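Local coordinates for protein immunomodulatory active chitinase (Trichuris suis, PDB 6G9C) that probably hydrolyses chitin as a family 18 glycoside hydrolase and displays immunomodulatory properties in inflammatory lung disease, at residues N233-Y237 and A352-W356; A299-L303 and E313-K317; T369-F375 and K386-I391. One frame throughout, in Å; residues are numbered along the deposited sequence.

Contact 1 (N233-Y237 and A352-W356)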
loop_
_atom_site.group_PDB
_atom_site.type_symbol
_atom_site.label_atom_id
_atom_site.label_comp_id
_atom_site.label_asym_id
_atom_site.label_seq_id
_atom_site.Cartn_x
_atom_site.Cartn_y
_atom_site.Cartn_z
ATOM N N ASN A 233 -26.849 -11.545 25.215
ATOM C CA ASN A 233 -26.415 -10.489 24.303
ATOM C C ASN A 233 -26.747 -10.834 22.850
ATOM O O ASN A 233 -27.331 -10.022 22.122
ATOM C CB ASN A 233 -24.914 -10.239 24.484
ATOM C CG ASN A 233 -24.395 -9.098 23.602
ATOM O OD1 ASN A 233 -25.023 -8.044 23.499
ATOM N ND2 ASN A 233 -23.247 -9.312 22.967
ATOM N N SER A 234 -26.414 -12.041 22.414
ATOM C CA SER A 234 -26.558 -12.419 21.005
ATOM C C SER A 234 -26.909 -13.893 20.920
ATOM O O SER A 234 -26.059 -14.742 20.611
ATOM C CB SER A 234 -25.278 -12.098 20.225
ATOM O OG SER A 234 -25.419 -12.338 18.832
ATOM N N PRO A 235 -28.160 -14.250 21.213
ATOM C CA PRO A 235 -28.552 -15.657 21.123
ATOM C C PRO A 235 -28.672 -16.072 19.673
ATOM O O PRO A 235 -29.175 -15.319 18.835
ATOM C CB PRO A 235 -29.912 -15.699 21.829
ATOM C CG PRO A 235 -30.481 -14.315 21.642
ATOM C CD PRO A 235 -29.296 -13.367 21.571
ATOM N N LEU A 236 -28.195 -17.282 19.378
ATOM C CA LEU A 236 -28.367 -17.819 18.033
ATOM C C LEU A 236 -29.832 -18.135 17.759
ATOM O O LEU A 236 -30.354 -17.790 16.693
ATOM C CB LEU A 236 -27.501 -19.069 17.837
ATOM C CG LEU A 236 -27.644 -19.756 16.472
ATOM C CD1 LEU A 236 -27.374 -18.768 15.340
ATOM C CD2 LEU A 236 -26.712 -20.959 16.374
ATOM N N TYR A 237 -30.512 -18.777 18.714
ATOM C CA TYR A 237 -31.926 -19.093 18.591
ATOM C C TYR A 237 -32.703 -18.531 19.772
ATOM O O TYR A 237 -32.142 -18.227 20.828
ATOM C CB TYR A 237 -32.189 -20.601 18.547
ATOM C CG TYR A 237 -31.314 -21.392 17.616
ATOM C CD1 TYR A 237 -31.544 -21.389 16.247
ATOM C CD2 TYR A 237 -30.273 -22.176 18.110
ATOM C CE1 TYR A 237 -30.755 -22.135 15.394
ATOM C CE2 TYR A 237 -29.480 -22.925 17.266
ATOM C CZ TYR A 237 -29.726 -22.900 15.910
ATOM O OH TYR A 237 -28.939 -23.643 15.065
ATOM N N ALA A 352 -20.822 -22.660 16.806
ATOM C CA ALA A 352 -22.199 -22.950 16.437
ATOM C C ALA A 352 -22.718 -21.922 15.439
ATOM O O ALA A 352 -23.336 -22.280 14.430
ATOM C CB ALA A 352 -23.077 -22.994 17.688
ATOM N N LYS A 353 -22.444 -20.638 15.691
ATOM C CA LYS A 353 -22.944 -19.569 14.827
ATOM C C LYS A 353 -22.312 -19.625 13.436
ATOM O O LYS A 353 -23.010 -19.509 12.422
ATOM C CB LYS A 353 -22.680 -18.215 15.483
ATOM C CG LYS A 353 -23.560 -17.972 16.710
ATOM C CD LYS A 353 -23.159 -16.695 17.429
ATOM C CE LYS A 353 -24.190 -16.323 18.488
ATOM N NZ LYS A 353 -23.752 -15.137 19.288
ATOM N N ILE A 354 -20.988 -19.786 13.370
ATOM C CA ILE A 354 -20.301 -19.787 12.077
ATOM C C ILE A 354 -20.658 -21.030 11.268
ATOM O O ILE A 354 -20.790 -20.967 10.037
ATOM C CB ILE A 354 -18.783 -19.648 12.290
ATOM C CG1 ILE A 354 -18.484 -18.301 12.951
ATOM C CG2 ILE A 354 -18.023 -19.760 10.961
ATOM C CD1 ILE A 354 -17.042 -18.113 13.341
ATOM N N ASN A 355 -20.790 -22.186 11.929
ATOM C CA ASN A 355 -21.264 -23.377 11.231
ATOM C C ASN A 355 -22.706 -23.200 10.774
ATOM O O ASN A 355 -23.091 -23.692 9.707
ATOM C CB ASN A 355 -21.134 -24.608 12.129
ATOM C CG ASN A 355 -19.724 -25.163 12.159
ATOM O OD1 ASN A 355 -19.102 -25.379 11.120
ATOM N ND2 ASN A 355 -19.215 -25.399 13.356
ATOM N N TRP A 356 -23.515 -22.492 11.567
ATOM C CA TRP A 356 -24.880 -22.181 11.151
ATOM C C TRP A 356 -24.900 -21.283 9.909
ATOM O O TRP A 356 -25.679 -21.517 8.977
ATOM C CB TRP A 356 -25.630 -21.519 12.309
ATOM C CG TRP A 356 -27.000 -21.047 11.945
ATOM C CD1 TRP A 356 -28.150 -21.782 11.943
ATOM C CD2 TRP A 356 -27.366 -19.728 11.524
ATOM N NE1 TRP A 356 -29.210 -21.001 11.549
ATOM C CE2 TRP A 356 -28.755 -19.733 11.289
ATOM C CE3 TRP A 356 -26.654 -18.541 11.334
ATOM C CZ2 TRP A 356 -29.446 -18.601 10.866
ATOM C CZ3 TRP A 356 -27.345 -17.415 10.908
ATOM C CH2 TRP A 356 -28.724 -17.453 10.683
HETATM O O HOH W 1 -23.775 -13.334 16.950
#

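Contact 2 (A299-L303 and E313-K317)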
loop_
_atom_site.group_PDB
_atom_site.type_symbol
_atom_site.label_atom_id
_atom_site.label_comp_id
_atom_site.label_asym_id
_atom_site.label_seq_id
_atom_site.Cartn_x
_atom_site.Cartn_y
_atom_site.Cartn_z
ATOM N N ALA A 299 -17.461 -2.010 36.234
ATOM C CA ALA A 299 -16.514 -1.815 35.141
ATOM C C ALA A 299 -15.324 -2.756 35.293
ATOM O O ALA A 299 -14.867 -3.028 36.408
ATOM C CB ALA A 299 -16.037 -0.359 35.103
ATOM N N THR A 300 -14.824 -3.266 34.170
ATOM C CA THR A 300 -13.736 -4.238 34.198
ATOM C C THR A 300 -12.381 -3.548 34.022
ATOM O O THR A 300 -12.293 -2.363 33.691
ATOM C CB THR A 300 -13.947 -5.322 33.131
ATOM O OG1 THR A 300 -14.149 -4.720 31.850
ATOM C CG2 THR A 300 -15.177 -6.157 33.463
ATOM N N GLU A 301 -11.312 -4.329 34.232
ATOM C CA GLU A 301 -9.964 -3.769 34.340
ATOM C C GLU A 301 -9.536 -3.027 33.076
ATOM O O GLU A 301 -8.930 -1.951 33.158
ATOM C CB GLU A 301 -8.962 -4.883 34.665
ATOM C CG GLU A 301 -7.516 -4.391 34.831
ATOM C CD GLU A 301 -6.533 -5.503 35.218
ATOM O OE1 GLU A 301 -6.985 -6.609 35.599
ATOM O OE2 GLU A 301 -5.305 -5.259 35.153
ATOM N N TYR A 302 -9.823 -3.583 31.898
ATOM C CA TYR A 302 -9.336 -3.003 30.650
ATOM C C TYR A 302 -10.384 -2.168 29.920
ATOM O O TYR A 302 -10.070 -1.070 29.458
ATOM C CB TYR A 302 -8.807 -4.112 29.727
ATOM C CG TYR A 302 -7.628 -4.875 30.320
ATOM C CD1 TYR A 302 -7.831 -5.991 31.126
ATOM C CD2 TYR A 302 -6.314 -4.477 30.075
ATOM C CE1 TYR A 302 -6.760 -6.687 31.672
ATOM C CE2 TYR A 302 -5.224 -5.175 30.623
ATOM C CZ TYR A 302 -5.460 -6.277 31.415
ATOM O OH TYR A 302 -4.395 -6.979 31.968
ATOM N N LEU A 303 -11.631 -2.638 29.816
ATOM C CA LEU A 303 -12.632 -1.862 29.087
ATOM C C LEU A 303 -13.127 -0.668 29.892
ATOM O O LEU A 303 -13.490 0.353 29.301
ATOM C CB LEU A 303 -13.817 -2.740 28.679
ATOM C CG LEU A 303 -13.572 -3.919 27.731
ATOM C CD1 LEU A 303 -14.791 -4.202 26.883
ATOM C CD2 LEU A 303 -12.356 -3.706 26.856
ATOM N N GLU A 313 -11.145 -10.632 29.065
ATOM C CA GLU A 313 -11.434 -10.367 30.471
ATOM C C GLU A 313 -12.259 -11.493 31.083
ATOM O O GLU A 313 -12.092 -11.822 32.264
ATOM C CB GLU A 313 -12.167 -9.033 30.613
ATOM C CG GLU A 313 -11.270 -7.810 30.624
ATOM C CD GLU A 313 -12.078 -6.529 30.504
ATOM O OE1 GLU A 313 -13.251 -6.617 30.086
ATOM O OE2 GLU A 313 -11.550 -5.446 30.832
ATOM N N VAL A 314 -13.170 -12.082 30.301
ATOM C CA VAL A 314 -13.856 -13.293 30.754
ATOM C C VAL A 314 -12.839 -14.388 31.050
ATOM O O VAL A 314 -12.935 -15.091 32.064
ATOM C CB VAL A 314 -14.890 -13.760 29.710
ATOM C CG1 VAL A 314 -15.377 -15.187 30.049
ATOM C CG2 VAL A 314 -16.060 -12.752 29.612
ATOM N N CYS A 315 -11.845 -14.551 30.173
ATOM C CA CYS A 315 -10.815 -15.552 30.428
ATOM C C CYS A 315 -10.122 -15.302 31.760
ATOM O O CYS A 315 -9.871 -16.245 32.526
ATOM C CB CYS A 315 -9.804 -15.546 29.284
ATOM S SG CYS A 315 -10.350 -16.480 27.850
ATOM N N GLN A 316 -9.794 -14.037 32.043
ATOM C CA GLN A 316 -9.178 -13.682 33.320
ATOM C C GLN A 316 -10.073 -14.080 34.489
ATOM O O GLN A 316 -9.588 -14.577 35.510
ATOM C CB GLN A 316 -8.873 -12.181 33.341
ATOM C CG GLN A 316 -7.989 -11.687 34.482
ATOM C CD GLN A 316 -7.350 -10.329 34.182
ATOM O OE1 GLN A 316 -6.144 -10.233 33.946
ATOM N NE2 GLN A 316 -8.163 -9.277 34.191
ATOM N N LYS A 317 -11.388 -13.888 34.356
ATOM C CA LYS A 317 -12.285 -14.262 35.451
ATOM C C LYS A 317 -12.465 -15.772 35.563
ATOM O O LYS A 317 -12.585 -16.299 36.677
ATOM C CB LYS A 317 -13.639 -13.566 35.277
ATOM C CG LYS A 317 -13.580 -12.059 35.489
ATOM C CD LYS A 317 -14.966 -11.441 35.398
ATOM C CE LYS A 317 -14.929 -9.960 35.742
ATOM N NZ LYS A 317 -14.270 -9.731 37.065
#

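Contact 3 (T369-F375 and K386-I391). With EDO (1,2-ethanediol), chain C.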
loop_
_atom_site.group_PDB
_atom_site.type_symbol
_atom_site.label_atom_id
_atom_site.label_comp_id
_atom_site.label_asym_id
_atom_site.label_seq_id
_atom_site.Cartn_x
_atom_site.Cartn_y
_atom_site.Cartn_z
ATOM N N THR A 369 -15.274 -6.897 18.247
ATOM C CA THR A 369 -14.217 -6.206 17.509
ATOM C C THR A 369 -12.959 -7.070 17.490
ATOM O O THR A 369 -12.882 -8.092 18.175
ATOM C CB THR A 369 -13.782 -4.892 18.185
ATOM O OG1 THR A 369 -13.191 -5.216 19.450
ATOM C CG2 THR A 369 -14.937 -3.931 18.421
ATOM N N LEU A 370 -11.940 -6.618 16.754
ATOM C CA LEU A 370 -10.647 -7.292 16.831
ATOM C C LEU A 370 -10.052 -7.205 18.228
ATOM O O LEU A 370 -9.357 -8.129 18.669
ATOM C CB LEU A 370 -9.671 -6.668 15.832
ATOM C CG LEU A 370 -9.846 -6.962 14.348
ATOM C CD1 LEU A 370 -9.165 -5.859 13.536
ATOM C CD2 LEU A 370 -9.277 -8.347 13.996
ATOM N N ASP A 371 -10.288 -6.100 18.933
ATOM C CA ASP A 371 -9.560 -5.819 20.162
ATOM C C ASP A 371 -10.218 -6.419 21.397
ATOM O O ASP A 371 -9.680 -6.260 22.494
ATOM C CB ASP A 371 -9.395 -4.311 20.350
ATOM C CG ASP A 371 -10.702 -3.555 20.143
ATOM O OD1 ASP A 371 -11.507 -3.486 21.100
ATOM O OD2 ASP A 371 -10.916 -3.047 19.020
ATOM N N TYR A 372 -11.347 -7.111 21.248
ATOM C CA TYR A 372 -11.947 -7.794 22.392
ATOM C C TYR A 372 -11.576 -9.268 22.476
ATOM O O TYR A 372 -11.783 -9.888 23.526
ATOM C CB TYR A 372 -13.466 -7.682 22.345
ATOM C CG TYR A 372 -14.033 -6.299 22.524
ATOM C CD1 TYR A 372 -13.411 -5.346 23.329
ATOM C CD2 TYR A 372 -15.219 -5.952 21.889
ATOM C CE1 TYR A 372 -13.985 -4.067 23.496
ATOM C CE2 TYR A 372 -15.778 -4.706 22.038
ATOM C CZ TYR A 372 -15.170 -3.771 22.844
ATOM O OH TYR A 372 -15.778 -2.535 22.965
ATOM N N ASP A 373 -11.053 -9.841 21.395
ATOM C CA ASP A 373 -10.568 -11.209 21.402
ATOM C C ASP A 373 -9.267 -11.279 22.203
ATOM O O ASP A 373 -8.645 -10.262 22.527
ATOM C CB ASP A 373 -10.343 -11.673 19.963
ATOM C CG ASP A 373 -10.366 -13.185 19.784
ATOM O OD1 ASP A 373 -10.423 -13.968 20.761
ATOM O OD2 ASP A 373 -10.306 -13.595 18.602
ATOM N N ASP A 374 -8.838 -12.496 22.505
ATOM C CA ASP A 374 -7.517 -12.713 23.110
ATOM C C ASP A 374 -6.467 -12.570 22.006
ATOM O O ASP A 374 -5.914 -13.542 21.498
ATOM C CB ASP A 374 -7.466 -14.081 23.788
ATOM C CG ASP A 374 -6.278 -14.243 24.759
ATOM O OD1 ASP A 374 -5.729 -13.234 25.263
ATOM O OD2 ASP A 374 -5.906 -15.408 25.037
ATOM N N PHE A 375 -6.224 -11.317 21.600
ATOM C CA PHE A 375 -5.419 -11.094 20.399
ATOM C C PHE A 375 -3.927 -11.314 20.625
ATOM O O PHE A 375 -3.194 -11.522 19.651
ATOM C CB PHE A 375 -5.667 -9.689 19.825
ATOM C CG PHE A 375 -5.381 -8.575 20.784
ATOM C CD1 PHE A 375 -6.375 -8.112 21.635
ATOM C CD2 PHE A 375 -4.126 -7.976 20.822
ATOM C CE1 PHE A 375 -6.127 -7.080 22.522
ATOM C CE2 PHE A 375 -3.864 -6.938 21.706
ATOM C CZ PHE A 375 -4.874 -6.489 22.559
ATOM N N LYS A 386 -3.057 -19.758 21.748
ATOM C CA LYS A 386 -3.488 -19.376 20.416
ATOM C C LYS A 386 -3.905 -17.912 20.414
ATOM O O LYS A 386 -4.627 -17.457 21.310
ATOM C CB LYS A 386 -4.651 -20.260 19.960
ATOM C CG LYS A 386 -5.079 -20.067 18.508
ATOM C CD LYS A 386 -6.269 -20.955 18.171
ATOM C CE LYS A 386 -6.629 -20.898 16.696
ATOM N NZ LYS A 386 -7.801 -21.779 16.395
ATOM N N LYS A 387 -3.423 -17.169 19.423
ATOM C CA LYS A 387 -3.899 -15.809 19.209
ATOM C C LYS A 387 -5.240 -15.844 18.498
ATOM O O LYS A 387 -5.473 -16.682 17.619
ATOM C CB LYS A 387 -2.892 -14.995 18.390
ATOM C CG LYS A 387 -1.555 -14.787 19.100
ATOM C CD LYS A 387 -0.467 -14.337 18.137
ATOM C CE LYS A 387 0.911 -14.588 18.726
ATOM N NZ LYS A 387 1.284 -16.036 18.704
ATOM N N TYR A 388 -6.117 -14.918 18.878
ATOM C CA TYR A 388 -7.437 -14.775 18.273
ATOM C C TYR A 388 -8.206 -16.096 18.303
ATOM O O TYR A 388 -8.590 -16.618 17.241
ATOM C CB TYR A 388 -7.321 -14.263 16.846
ATOM C CG TYR A 388 -6.761 -12.873 16.703
ATOM C CD1 TYR A 388 -7.585 -11.761 16.867
ATOM C CD2 TYR A 388 -5.408 -12.670 16.369
ATOM C CE1 TYR A 388 -7.098 -10.491 16.721
ATOM C CE2 TYR A 388 -4.901 -11.388 16.222
ATOM C CZ TYR A 388 -5.767 -10.303 16.389
ATOM O OH TYR A 388 -5.302 -9.015 16.244
ATOM N N PRO A 389 -8.414 -16.698 19.481
ATOM C CA PRO A 389 -9.163 -17.967 19.516
ATOM C C PRO A 389 -10.574 -17.831 18.957
ATOM O O PRO A 389 -11.102 -18.788 18.373
ATOM C CB PRO A 389 -9.175 -18.327 21.010
ATOM C CG PRO A 389 -9.027 -17.005 21.711
ATOM C CD PRO A 389 -8.112 -16.196 20.832
ATOM N N LEU A 390 -11.195 -16.665 19.115
ATOM C CA LEU A 390 -12.538 -16.460 18.580
ATOM C C LEU A 390 -12.506 -16.123 17.090
ATOM O O LEU A 390 -13.156 -16.790 16.278
ATOM C CB LEU A 390 -13.257 -15.341 19.345
ATOM C CG LEU A 390 -13.414 -15.518 20.854
ATOM C CD1 LEU A 390 -14.421 -14.524 21.406
ATOM C CD2 LEU A 390 -13.830 -16.933 21.164
ATOM N N ILE A 391 -11.751 -15.090 16.715
ATOM C CA ILE A 391 -11.864 -14.563 15.356
ATOM C C ILE A 391 -11.266 -15.526 14.327
ATOM O O ILE A 391 -11.751 -15.599 13.189
ATOM C CB ILE A 391 -11.242 -13.153 15.306
ATOM C CG1 ILE A 391 -12.014 -12.234 16.254
ATOM C CG2 ILE A 391 -11.303 -12.561 13.896
ATOM C CD1 ILE A 391 -11.400 -10.879 16.427
HETATM C C1 EDO C . -19.322 -3.011 22.712
HETATM O O1 EDO C . -18.287 -2.306 22.025
HETATM C C2 EDO C . -19.164 -2.642 24.177
HETATM O O2 EDO C . -19.398 -1.244 24.391
HETATM O O HOH W 2 -6.054 -17.691 23.696
#

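Contact 1 (N233-Y237 and A352-W356)
The indole of W356 carries L236 CD1 on one face, 3.9 Å above the ring plane and offset toward the rim, while K353 O lies in plane at its edge. L236 CD1 stands 4.2 Å from the centroid of the five-membered ring, a CH-pi contact over the face. The phenol of Y237 completes the group: its edge turns toward the indole face in an offset edge-to-face pair, the planes at 90° and the Y237 ring centroid 5.8 Å from that of the W356 five-membered ring. One face of Y237 in turn has L236 CG over its centre, so the leucine is wedged against both rings. A chi1 of 178° swings the L236 branch away from its own N, so that both methyls face the helix; CD2 of L236 meets A352, 4.4 Å from its CB.

Beside this apolar patch, K353 reaches across with a chain extended beyond CG, its CG passing L236 CD1. K353 NZ donates to S234 O at 2.7 Å, in the carbonyl plane and on a lone pair, and more weakly to S234 OG. A water bridges S234 OG and K353 NZ, and D345 forms a salt bridge with the same ammonium. The buried lysine end is thus held by several oxygens, which probably favours its charged form, while S234 OG also bonds to C219 O.

The contact ties the loop between the sixth barrel strand, 214-218, and helix 251-261 to helix 347-360 of the TIM barrel. W356 also packs on V251 and S255 of helix 251-261, and I354 touches helix 392-398.

Contact 2 (A299-L303 and E313-K317)
T300 and E313 bring the backbones closest, their CA atoms 7.5 Å apart, where a loop with helical torsions at 301-303 lies beside helix 311-319. Both belong to the alpha+beta domain that chitinases of this family insert between the seventh barrel strand and the following helix.

The carboxylate of E313, on a chain extended beyond CG, reaches into the turn and collects its donors. E313 OE2 takes two backbone N-H groups: Y302 N at 2.8 Å, arriving nearly along the C-O axis, and L303 N at 3.0 Å, on the syn side but 25° out of the carboxylate plane. T300 OG1 donates to E313 OE1 at 2.7 Å from above that plane; chi1 of 53° puts the hydroxyl between the backbone N and carbonyl carbon, facing the glutamate. S310 N bonds to OE1 as well, so both oxygens are occupied and the negative charge is probably stabilised.

Nearer the surface, the Y302 ring has E313 OE2 and Q316 NE2 at its edge, and meets F379 and Y312 edge-to-face. E301 and Q316 cross at about a right angle with their carboxylate and amide planes 16° apart, and Q316 NE2 gives E301 OE1 a weak, bent hydrogen bond of 3.2 Å.

Contact 3 (T369-F375 and K386-I391)
D373 OD1 is gripped by two backbone N-H groups: that of the next residue, D374 N, at 2.8 Å from above the carboxylate plane, and L390 N at 3.3 Å on the syn lone pair. D373 OD2 receives I391 N at 2.8 Å in a nearly straight bond (164°), reaching it on the syn side but 33° out of plane, with L390 N adding a weak second bond. D373 sends its CG anti to the backbone N (chi1 -157°), which drives the carboxylate into the turn of P389-I391 just ahead of helix 392-398.

D374 sits at the centre of an inverse gamma turn, and its carbonyl oxygen accepts Y388 N at 3.0 Å from above the carbonyl plane. Its carboxylate is held by F379 N and C380 N, and a water links D374 OD2 to K386 O.

The Y388 ring lies under F375: CB of the phenylalanine stands over one face, 3.8 Å from the ring centroid. Y388 OH bonds to H56 O and to Y52 OH, which fixes the far end of the ring. L370 CD2 meets both Y388 CE1 and I391 CD1, each 4.1 Å away. At the other end of 369-375, Y372 OH shares a 2.7 Å hydrogen bond with O1 of a bound 1,2-ethanediol, which also bonds to W368.

A buried carboxylate surrounded by N-H donors is probably ionised; the N-H groups of L390 and I391 hold the chain leaving the eighth barrel strand against the lead-in to helix 392-398, while D374 N braces the carboxylate from within its own loop.

How the contacts relate
Contacts 2 and 3 adjoin: their centres lie about 14 Å apart, L303 CD1 of the inserted domain packs on Y372 CE1 at 3.5 Å, and the C315-C380 disulfide ties the two a second time, C380 N also bonding to D374 OD2. Contact 1 touches neither, though its nearest atoms come within about 5 Å of contact 3; its centre lies about 17 Å from that of contact 3 and about 23 Å from that of contact 2. Its helix 347-360 precedes strand 364-368, from which contact 3 emerges. The ethanediol, probably from the crystallisation liquor, lies at W368 and Y372 and may mark the substrate cleft, which in this family opens at the C-terminal ends of the barrel strands.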